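Local structure of copper-containing nitrite reductase (Thermus scotoductus, 6HBE) at residues C[355-367]-C[428-442]. The protein probably reduces nitrite to nitric oxide with electrons from cytochrome c, working as a homotrimer of three-domain, copper-binding subunits. Residues are numbered along the deposited sequence; the frame is centred on the assembly and turned at random.
Sequences GNSFYPKVLEIPV and CSIHPYMKGIIRVYE. With CU (copper (II) ion), chain L.
Met434 reaches from the copper-binding loop against the backbone of Asn356 and Ser357, and each atom of its side chain has a task. CB rests on Phe358 CE2; CG presses on the carbonyl of Asn356; SD turns to the copper, 3.0 Å away; and CE, swung back by the bend at chi3 (56°), lies over one face of the Phe358 ring, 3.9 Å from its centroid. A long, flexible thioether suits this double duty of weak metal ligand and Met-aromatic partner. Cys428 SG (2.3 Å) and His431 ND1 (2.0 Å) bind the copper more closely, and His390 completes this cupredoxin-type site. Asn356 ND2 lies over one face of the His431 imidazole, toward its rim, and donates a bent bond (137°) to Tyr433 OH, also hydrogen-bonded to Glu385; Asn356 OD1 bonds to His120.

Beyond Gly436, where a side chain would crowd Phe358, 362-366 and 435-442 pair as parallel strands, their backbone bonds alternating from Ile437 N–Lys361 O to Val367 N–Tyr441 O, with beta-branched residues well suited to the extended backbone. Leu363, Ile365, Ile438 and Val440 share one face. On the other, Arg439 NH1 makes a salt bridge to Glu364 OE2 at 2.8 Å, arriving on the anti side, 23° out of the carboxylate plane; Glu364 OE1 also pairs with Arg326, and Arg439 NE with Glu423. Farther along, Tyr441 lays its ring against Pro366, whose CB stands 4.1 Å from the ring centroid, and its hydroxyl bonds to Val327 O. With an alanine here, Val327 O would probably lose this donor and Pro366 its aromatic cover.

Strand 362-366 is flanked by 324-326 and strand 435-443 by 422-427, within a mixed sheet of the C-terminal cupredoxin domain; Leu363 and Phe358 touch strand 349-353 of the second sheet, and at Glu442 the sheet continues into a neighbouring subunit.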
ATOM      1  N   GLY C 355      12.580  -9.957   7.187  1.00 20.76           N
ATOM      2  CA  GLY C 355      12.845 -10.140   5.747  1.00 21.38           C
ATOM      3  C   GLY C 355      14.267 -10.579   5.422  1.00 22.69           C
ATOM      4  O   GLY C 355      14.882 -10.052   4.496  1.00 21.67           O
ATOM      5  N   ASN C 356      14.788 -11.556   6.191  1.00 22.48           N
ATOM      6  CA  ASN C 356      16.181 -12.028   6.066  1.00 22.28           C
ATOM      7  C   ASN C 356      17.175 -10.866   6.081  1.00 22.72           C
ATOM      8  O   ASN C 356      18.042 -10.757   5.211  1.00 22.81           O
ATOM      9  CB  ASN C 356      16.383 -12.914   4.829  1.00 23.81           C
ATOM     10  CG  ASN C 356      15.716 -14.279   4.943  1.00 23.46           C
ATOM     11  OD1 ASN C 356      14.887 -14.536   5.823  1.00 24.52           O
ATOM     12  ND2 ASN C 356      16.097 -15.178   4.058  1.00 25.30           N
ATOM     13  N   SER C 357      17.002  -9.976   7.059  1.00 21.44           N
ATOM     14  CA  SER C 357      17.901  -8.854   7.281  1.00 20.27           C
ATOM     15  C   SER C 357      17.893  -8.443   8.723  1.00 20.75           C
ATOM     16  O   SER C 357      17.011  -8.846   9.476  1.00 22.56           O
ATOM     17  CB  SER C 357      17.562  -7.653   6.374  1.00 20.12           C
ATOM     18  OG  SER C 357      16.422  -6.917   6.804  1.00 21.71           O
ATOM     19  N   PHE C 358      18.878  -7.620   9.119  1.00 22.18           N
ATOM     20  CA  PHE C 358      18.941  -7.052  10.455  1.00 23.06           C
ATOM     21  C   PHE C 358      18.606  -5.560  10.381  1.00 22.14           C
ATOM     22  O   PHE C 358      19.161  -4.859   9.555  1.00 22.87           O
ATOM     23  CB  PHE C 358      20.330  -7.233  11.112  1.00 23.64           C
ATOM     24  CG  PHE C 358      20.741  -8.672  11.297  1.00 23.74           C
ATOM     25  CD1 PHE C 358      20.202  -9.435  12.316  1.00 22.87           C
ATOM     26  CD2 PHE C 358      21.671  -9.273  10.426  1.00 24.68           C
ATOM     27  CE1 PHE C 358      20.584 -10.765  12.488  1.00 23.27           C
ATOM     28  CE2 PHE C 358      22.057 -10.589  10.594  1.00 24.30           C
ATOM     29  CZ  PHE C 358      21.506 -11.342  11.621  1.00 25.02           C
ATOM     30  N   TYR C 359      17.724  -5.085  11.275  1.00 23.73           N
ATOM     31  CA  TYR C 359      17.264  -3.681  11.293  1.00 23.78           C
ATOM     32  C   TYR C 359      17.325  -3.079  12.688  1.00 23.36           C
ATOM     33  O   TYR C 359      16.630  -3.542  13.576  1.00 24.08           O
ATOM     34  CB  TYR C 359      15.818  -3.575  10.751  1.00 25.25           C
ATOM     35  CG  TYR C 359      15.336  -2.156  10.614  1.00 25.22           C
ATOM     36  CD1 TYR C 359      15.797  -1.347   9.579  1.00 29.90           C
ATOM     37  CD2 TYR C 359      14.458  -1.611  11.527  1.00 29.25           C
ATOM     38  CE1 TYR C 359      15.376  -0.022   9.459  1.00 31.33           C
ATOM     39  CE2 TYR C 359      14.030  -0.288  11.416  1.00 31.34           C
ATOM     40  CZ  TYR C 359      14.484   0.486  10.367  1.00 33.17           C
ATOM     41  OH  TYR C 359      14.051   1.791  10.255  1.00 43.60           O
ATOM     42  N   PRO C 360      18.122  -2.040  12.911  1.00 23.25           N
ATOM     43  CA  PRO C 360      18.960  -1.345  11.921  1.00 24.64           C
ATOM     44  C   PRO C 360      20.197  -2.161  11.487  1.00 24.52           C
ATOM     45  O   PRO C 360      20.635  -3.061  12.227  1.00 26.88           O
ATOM     46  CB  PRO C 360      19.373  -0.070  12.678  1.00 25.15           C
ATOM     47  CG  PRO C 360      19.378  -0.479  14.113  1.00 25.13           C
ATOM     48  CD  PRO C 360      18.326  -1.544  14.278  1.00 25.16           C
ATOM     49  N   LYS C 361      20.698  -1.904  10.272  1.00 24.04           N
ATOM     50  CA  LYS C 361      21.887  -2.587   9.748  1.00 23.31           C
ATOM     51  C   LYS C 361      23.175  -2.317  10.575  1.00 25.37           C
ATOM     52  O   LYS C 361      23.993  -3.229  10.777  1.00 25.41           O
ATOM     53  CB  LYS C 361      22.147  -2.209   8.281  1.00 23.35           C
ATOM     54  CG  LYS C 361      21.096  -2.731   7.291  1.00 24.00           C
ATOM     55  CD  LYS C 361      21.300  -2.164   5.886  1.00 24.83           C
ATOM     56  CE  LYS C 361      20.246  -2.639   4.861  1.00 24.31           C
ATOM     57  NZ  LYS C 361      20.110  -4.124   4.791  1.00 26.08           N
ATOM     58  N   VAL C 362      23.322  -1.076  11.019  1.00 26.26           N
ATOM     59  CA  VAL C 362      24.470  -0.620  11.823  1.00 26.76           C
ATOM     60  C   VAL C 362      23.949   0.089  13.067  1.00 28.21           C
ATOM     61  O   VAL C 362      23.188   1.061  12.971  1.00 28.57           O
ATOM     62  CB  VAL C 362      25.360   0.366  11.041  1.00 27.09           C
ATOM     63  CG1 VAL C 362      26.600   0.770  11.860  1.00 28.69           C
ATOM     64  CG2 VAL C 362      25.754  -0.190   9.706  1.00 27.33           C
ATOM     65  N   LEU C 363      24.381  -0.383  14.243  1.00 27.41           N
ATOM     66  CA  LEU C 363      23.942   0.162  15.530  1.00 28.57           C
ATOM     67  C   LEU C 363      25.189   0.591  16.335  1.00 28.74           C
ATOM     68  O   LEU C 363      26.143  -0.198  16.458  1.00 28.71           O
ATOM     69  CB  LEU C 363      23.156  -0.911  16.277  1.00 27.54           C
ATOM     70  CG  LEU C 363      22.563  -0.580  17.646  1.00 29.67           C
ATOM     71  CD1 LEU C 363      21.480   0.495  17.589  1.00 30.67           C
ATOM     72  CD2 LEU C 363      22.010  -1.834  18.283  1.00 28.81           C
ATOM     73  N   GLU C 364      25.158   1.818  16.845  1.00 27.87           N
ATOM     74  CA  GLU C 364      26.221   2.407  17.686  1.00 29.41           C
ATOM     75  C   GLU C 364      25.625   2.768  19.061  1.00 28.98           C
ATOM     76  O   GLU C 364      24.783   3.660  19.167  1.00 27.36           O
ATOM     77  CB  GLU C 364      26.862   3.608  17.007  1.00 30.83           C
ATOM     78  CG  GLU C 364      27.471   3.257  15.652  1.00 32.05           C
ATOM     79  CD  GLU C 364      28.166   4.392  14.944  1.00 32.94           C
ATOM     80  OE1 GLU C 364      27.816   5.574  15.164  1.00 36.65           O
ATOM     81  OE2 GLU C 364      29.056   4.105  14.109  1.00 34.58           O
ATOM     82  N   ILE C 365      26.058   2.039  20.102  1.00 30.13           N
ATOM     83  CA  ILE C 365      25.528   2.159  21.472  1.00 30.34           C
ATOM     84  C   ILE C 365      26.649   2.515  22.471  1.00 34.56           C
ATOM     85  O   ILE C 365      27.811   2.131  22.251  1.00 31.45           O
ATOM     86  CB  ILE C 365      24.840   0.865  21.962  1.00 31.85           C
ATOM     87  CG1 ILE C 365      25.690  -0.369  21.652  1.00 32.61           C
ATOM     88  CG2 ILE C 365      23.466   0.696  21.313  1.00 32.84           C
ATOM     89  CD1 ILE C 365      25.227  -1.615  22.358  1.00 31.28           C
ATOM     90  N   PRO C 366      26.312   3.254  23.547  1.00 33.28           N
ATOM     91  CA  PRO C 366      27.303   3.504  24.632  1.00 36.76           C
ATOM     92  C   PRO C 366      27.471   2.292  25.550  1.00 35.94           C
ATOM     93  O   PRO C 366      26.531   1.501  25.719  1.00 35.05           O
ATOM     94  CB  PRO C 366      26.689   4.672  25.408  1.00 36.14           C
ATOM     95  CG  PRO C 366      25.201   4.503  25.208  1.00 36.27           C
ATOM     96  CD  PRO C 366      25.029   3.937  23.814  1.00 35.36           C
ATOM     97  N   VAL C 367      28.667   2.138  26.138  1.00 37.63           N
ATOM     98  CA  VAL C 367      28.918   1.068  27.113  1.00 34.95           C
ATOM     99  C   VAL C 367      27.854   1.040  28.216  1.00 33.49           C
ATOM    100  O   VAL C 367      27.374   2.101  28.663  1.00 31.01           O
ATOM    101  CB  VAL C 367      30.338   1.157  27.759  1.00 39.55           C
ATOM    102  CG1 VAL C 367      31.423   0.818  26.733  1.00 40.05           C
ATOM    103  CG2 VAL C 367      30.598   2.527  28.390  1.00 38.11           C
ATOM    104  N   CYS C 428      23.919 -14.129  10.080  1.00 27.19           N
ATOM    105  CA  CYS C 428      23.131 -15.295  10.452  1.00 27.27           C
ATOM    106  C   CYS C 428      23.783 -16.559   9.897  1.00 28.25           C
ATOM    107  O   CYS C 428      24.126 -16.622   8.708  1.00 28.94           O
ATOM    108  CB  CYS C 428      21.714 -15.146   9.924  1.00 27.93           C
ATOM    109  SG  CYS C 428      20.685 -16.572  10.197  1.00 27.40           S
ATOM    110  N   SER C 429      23.942 -17.586  10.736  1.00 29.77           N
ATOM    111  CA  SER C 429      24.611 -18.822  10.288  1.00 28.29           C
ATOM    112  C   SER C 429      23.719 -19.635   9.349  1.00 31.10           C
ATOM    113  O   SER C 429      24.229 -20.361   8.499  1.00 29.95           O
ATOM    114  CB  SER C 429      25.072 -19.680  11.493  1.00 30.63           C
ATOM    115  OG  SER C 429      23.987 -20.202  12.228  1.00 29.54           O
ATOM    116  N   ILE C 430      22.401 -19.449   9.465  1.00 27.10           N
ATOM    117  CA  ILE C 430      21.426 -20.135   8.608  1.00 27.42           C
ATOM    118  C   ILE C 430      21.458 -19.513   7.206  1.00 27.70           C
ATOM    119  O   ILE C 430      21.444 -20.237   6.190  1.00 31.04           O
ATOM    120  CB  ILE C 430      20.005 -20.093   9.240  1.00 27.84           C
ATOM    121  CG1 ILE C 430      20.032 -20.715  10.651  1.00 29.60           C
ATOM    122  CG2 ILE C 430      18.960 -20.844   8.396  1.00 28.40           C
ATOM    123  CD1 ILE C 430      18.761 -20.548  11.470  1.00 30.92           C
ATOM    124  N   HIS C 431      21.473 -18.181   7.167  1.00 26.69           N
ATOM    125  CA  HIS C 431      21.460 -17.373   5.938  1.00 25.69           C
ATOM    126  C   HIS C 431      22.690 -16.449   5.938  1.00 27.25           C
ATOM    127  O   HIS C 431      22.612 -15.282   6.342  1.00 26.59           O
ATOM    128  CB  HIS C 431      20.157 -16.533   5.875  1.00 25.38           C
ATOM    129  CG  HIS C 431      18.911 -17.304   6.196  1.00 25.04           C
ATOM    130  ND1 HIS C 431      18.276 -17.239   7.425  1.00 25.24           N
ATOM    131  CD2 HIS C 431      18.182 -18.157   5.441  1.00 25.10           C
ATOM    132  CE1 HIS C 431      17.207 -18.009   7.403  1.00 25.22           C
ATOM    133  NE2 HIS C 431      17.133 -18.588   6.217  1.00 24.98           N
ATOM    134  N   PRO C 432      23.855 -16.961   5.475  1.00 29.41           N
ATOM    135  CA  PRO C 432      25.123 -16.228   5.720  1.00 29.34           C
ATOM    136  C   PRO C 432      25.300 -14.881   5.003  1.00 28.78           C
ATOM    137  O   PRO C 432      26.185 -14.124   5.370  1.00 28.30           O
ATOM    138  CB  PRO C 432      26.222 -17.234   5.318  1.00 31.29           C
ATOM    139  CG  PRO C 432      25.529 -18.368   4.625  1.00 33.83           C
ATOM    140  CD  PRO C 432      24.039 -18.209   4.712  1.00 31.97           C
ATOM    141  N   TYR C 433      24.450 -14.612   4.012  1.00 28.07           N
ATOM    142  CA  TYR C 433      24.340 -13.307   3.316  1.00 28.92           C
ATOM    143  C   TYR C 433      23.612 -12.209   4.139  1.00 27.27           C
ATOM    144  O   TYR C 433      23.702 -11.032   3.797  1.00 28.67           O
ATOM    145  CB  TYR C 433      23.683 -13.482   1.923  1.00 27.80           C
ATOM    146  CG  TYR C 433      22.318 -14.113   1.981  1.00 27.82           C
ATOM    147  CD1 TYR C 433      21.169 -13.339   2.176  1.00 27.57           C
ATOM    148  CD2 TYR C 433      22.165 -15.492   1.878  1.00 25.19           C
ATOM    149  CE1 TYR C 433      19.911 -13.939   2.258  1.00 26.47           C
ATOM    150  CE2 TYR C 433      20.940 -16.083   1.979  1.00 26.23           C
ATOM    151  CZ  TYR C 433      19.801 -15.308   2.165  1.00 27.13           C
ATOM    152  OH  TYR C 433      18.583 -15.960   2.266  1.00 25.69           O
ATOM    153  N   MET C 434      22.911 -12.580   5.215  1.00 26.28           N
ATOM    154  CA  MET C 434      22.412 -11.589   6.198  1.00 27.04           C
ATOM    155  C   MET C 434      23.557 -11.055   7.016  1.00 27.85           C
ATOM    156  O   MET C 434      24.288 -11.842   7.632  1.00 32.58           O
ATOM    157  CB  MET C 434      21.464 -12.216   7.206  1.00 28.29           C
ATOM    158  CG  MET C 434      20.151 -12.660   6.626  1.00 28.41           C
ATOM    159  SD  MET C 434      19.034 -13.412   7.836  1.00 27.93           S
ATOM    160  CE  MET C 434      18.873 -12.182   9.087  1.00 27.46           C
ATOM    161  N   LYS C 435      23.689  -9.739   7.084  1.00 26.77           N
ATOM    162  CA  LYS C 435      24.840  -9.133   7.764  1.00 27.74           C
ATOM    163  C   LYS C 435      24.503  -7.828   8.457  1.00 27.05           C
ATOM    164  O   LYS C 435      23.760  -6.993   7.924  1.00 25.78           O
ATOM    165  CB  LYS C 435      25.994  -8.901   6.766  1.00 31.37           C
ATOM    166  CG  LYS C 435      27.303  -8.432   7.428  1.00 38.00           C
ATOM    167  CD  LYS C 435      28.488  -8.355   6.463  1.00 41.74           C
ATOM    168  CE  LYS C 435      28.989  -9.730   6.049  1.00 45.29           C
ATOM    169  NZ  LYS C 435      30.194  -9.626   5.179  1.00 46.22           N
ATOM    170  N   GLY C 436      25.095  -7.638   9.636  1.00 25.75           N
ATOM    171  CA  GLY C 436      24.941  -6.418  10.419  1.00 26.51           C
ATOM    172  C   GLY C 436      26.188  -6.067  11.216  1.00 27.83           C
ATOM    173  O   GLY C 436      27.140  -6.866  11.271  1.00 26.98           O
ATOM    174  N   ILE C 437      26.154  -4.886  11.831  1.00 26.52           N
ATOM    175  CA  ILE C 437      27.275  -4.332  12.639  1.00 27.82           C
ATOM    176  C   ILE C 437      26.758  -3.785  13.954  1.00 29.17           C
ATOM    177  O   ILE C 437      25.710  -3.100  13.992  1.00 26.82           O
ATOM    178  CB  ILE C 437      28.024  -3.206  11.883  1.00 28.20           C
ATOM    179  CG1 ILE C 437      28.832  -3.776  10.705  1.00 27.58           C
ATOM    180  CG2 ILE C 437      28.946  -2.419  12.809  1.00 29.53           C
ATOM    181  CD1 ILE C 437      29.345  -2.755   9.719  1.00 29.94           C
ATOM    182  N   ILE C 438      27.493  -4.045  15.046  1.00 29.82           N
ATOM    183  CA  ILE C 438      27.317  -3.308  16.300  1.00 29.96           C
ATOM    184  C   ILE C 438      28.663  -2.688  16.708  1.00 32.43           C
ATOM    185  O   ILE C 438      29.699  -3.379  16.677  1.00 31.71           O
ATOM    186  CB  ILE C 438      26.801  -4.216  17.453  1.00 32.36           C
ATOM    187  CG1 ILE C 438      25.354  -4.645  17.204  1.00 33.65           C
ATOM    188  CG2 ILE C 438      26.876  -3.497  18.807  1.00 32.58           C
ATOM    189  CD1 ILE C 438      24.874  -5.751  18.116  1.00 34.27           C
ATOM    190  N   ARG C 439      28.638  -1.406  17.061  1.00 29.76           N
ATOM    191  CA  ARG C 439      29.792  -0.706  17.621  1.00 31.65           C
ATOM    192  C   ARG C 439      29.408  -0.172  18.977  1.00 31.53           C
ATOM    193  O   ARG C 439      28.310   0.342  19.143  1.00 29.69           O
ATOM    194  CB  ARG C 439      30.222   0.461  16.756  1.00 32.50           C
ATOM    195  CG  ARG C 439      30.429   0.100  15.303  1.00 33.71           C
ATOM    196  CD  ARG C 439      31.135   1.216  14.558  1.00 34.37           C
ATOM    197  NE  ARG C 439      31.370   0.845  13.157  1.00 38.03           N
ATOM    198  CZ  ARG C 439      30.663   1.258  12.091  1.00 38.28           C
ATOM    199  NH1 ARG C 439      29.654   2.115  12.197  1.00 37.62           N
ATOM    200  NH2 ARG C 439      30.998   0.819  10.880  1.00 39.09           N
ATOM    201  N   VAL C 440      30.334  -0.277  19.939  1.00 31.47           N
ATOM    202  CA  VAL C 440      30.093   0.133  21.321  1.00 32.27           C
ATOM    203  C   VAL C 440      31.117   1.210  21.673  1.00 32.61           C
ATOM    204  O   VAL C 440      32.315   0.970  21.567  1.00 31.90           O
ATOM    205  CB  VAL C 440      30.200  -1.053  22.308  1.00 32.70           C
ATOM    206  CG1 VAL C 440      29.754  -0.635  23.703  1.00 34.79           C
ATOM    207  CG2 VAL C 440      29.360  -2.232  21.827  1.00 35.59           C
ATOM    208  N   TYR C 441      30.642   2.378  22.084  1.00 32.05           N
ATOM    209  CA  TYR C 441      31.507   3.522  22.322  1.00 33.28           C
ATOM    210  C   TYR C 441      31.589   3.870  23.802  1.00 34.95           C
ATOM    211  O   TYR C 441      30.718   3.512  24.583  1.00 34.16           O
ATOM    212  CB  TYR C 441      31.120   4.740  21.460  1.00 34.25           C
ATOM    213  CG  TYR C 441      29.786   5.409  21.769  1.00 35.21           C
ATOM    214  CD1 TYR C 441      28.616   5.013  21.120  1.00 36.41           C
ATOM    215  CD2 TYR C 441      29.706   6.479  22.655  1.00 34.99           C
ATOM    216  CE1 TYR C 441      27.402   5.645  21.375  1.00 37.00           C
ATOM    217  CE2 TYR C 441      28.498   7.107  22.927  1.00 37.57           C
ATOM    218  CZ  TYR C 441      27.340   6.688  22.280  1.00 37.72           C
ATOM    219  OH  TYR C 441      26.138   7.308  22.552  1.00 37.02           O
ATOM    220  N   GLU C 442      32.678   4.554  24.166  1.00 39.62           N
ATOM    221  CA  GLU C 442      32.969   4.960  25.558  1.00 40.45           C
ATOM    222  C   GLU C 442      33.808   6.246  25.516  1.00 39.37           C
ATOM    223  O   GLU C 442      34.657   6.386  24.636  1.00 36.93           O
ATOM    224  CB  GLU C 442      33.751   3.862  26.295  1.00 43.20           C
ATOM    225  CG  GLU C 442      34.201   4.207  27.721  1.00 44.07           C
ATOM    226  CD  GLU C 442      35.063   3.120  28.354  1.00 47.29           C
ATOM    227  OE1 GLU C 442      36.246   2.950  27.938  1.00 45.92           O
ATOM    228  OE2 GLU C 442      34.549   2.438  29.272  1.00 47.48           O
TER
HETATM  229 CU    CU L 500      18.775 -16.147   9.032  1.00 26.91          CU
HETATM  230  O   HOH W   1      20.970  -6.471   7.311  1.00 25.92           O
HETATM  231  O   HOH W   2      22.907  -4.116  13.824  1.00 24.80           O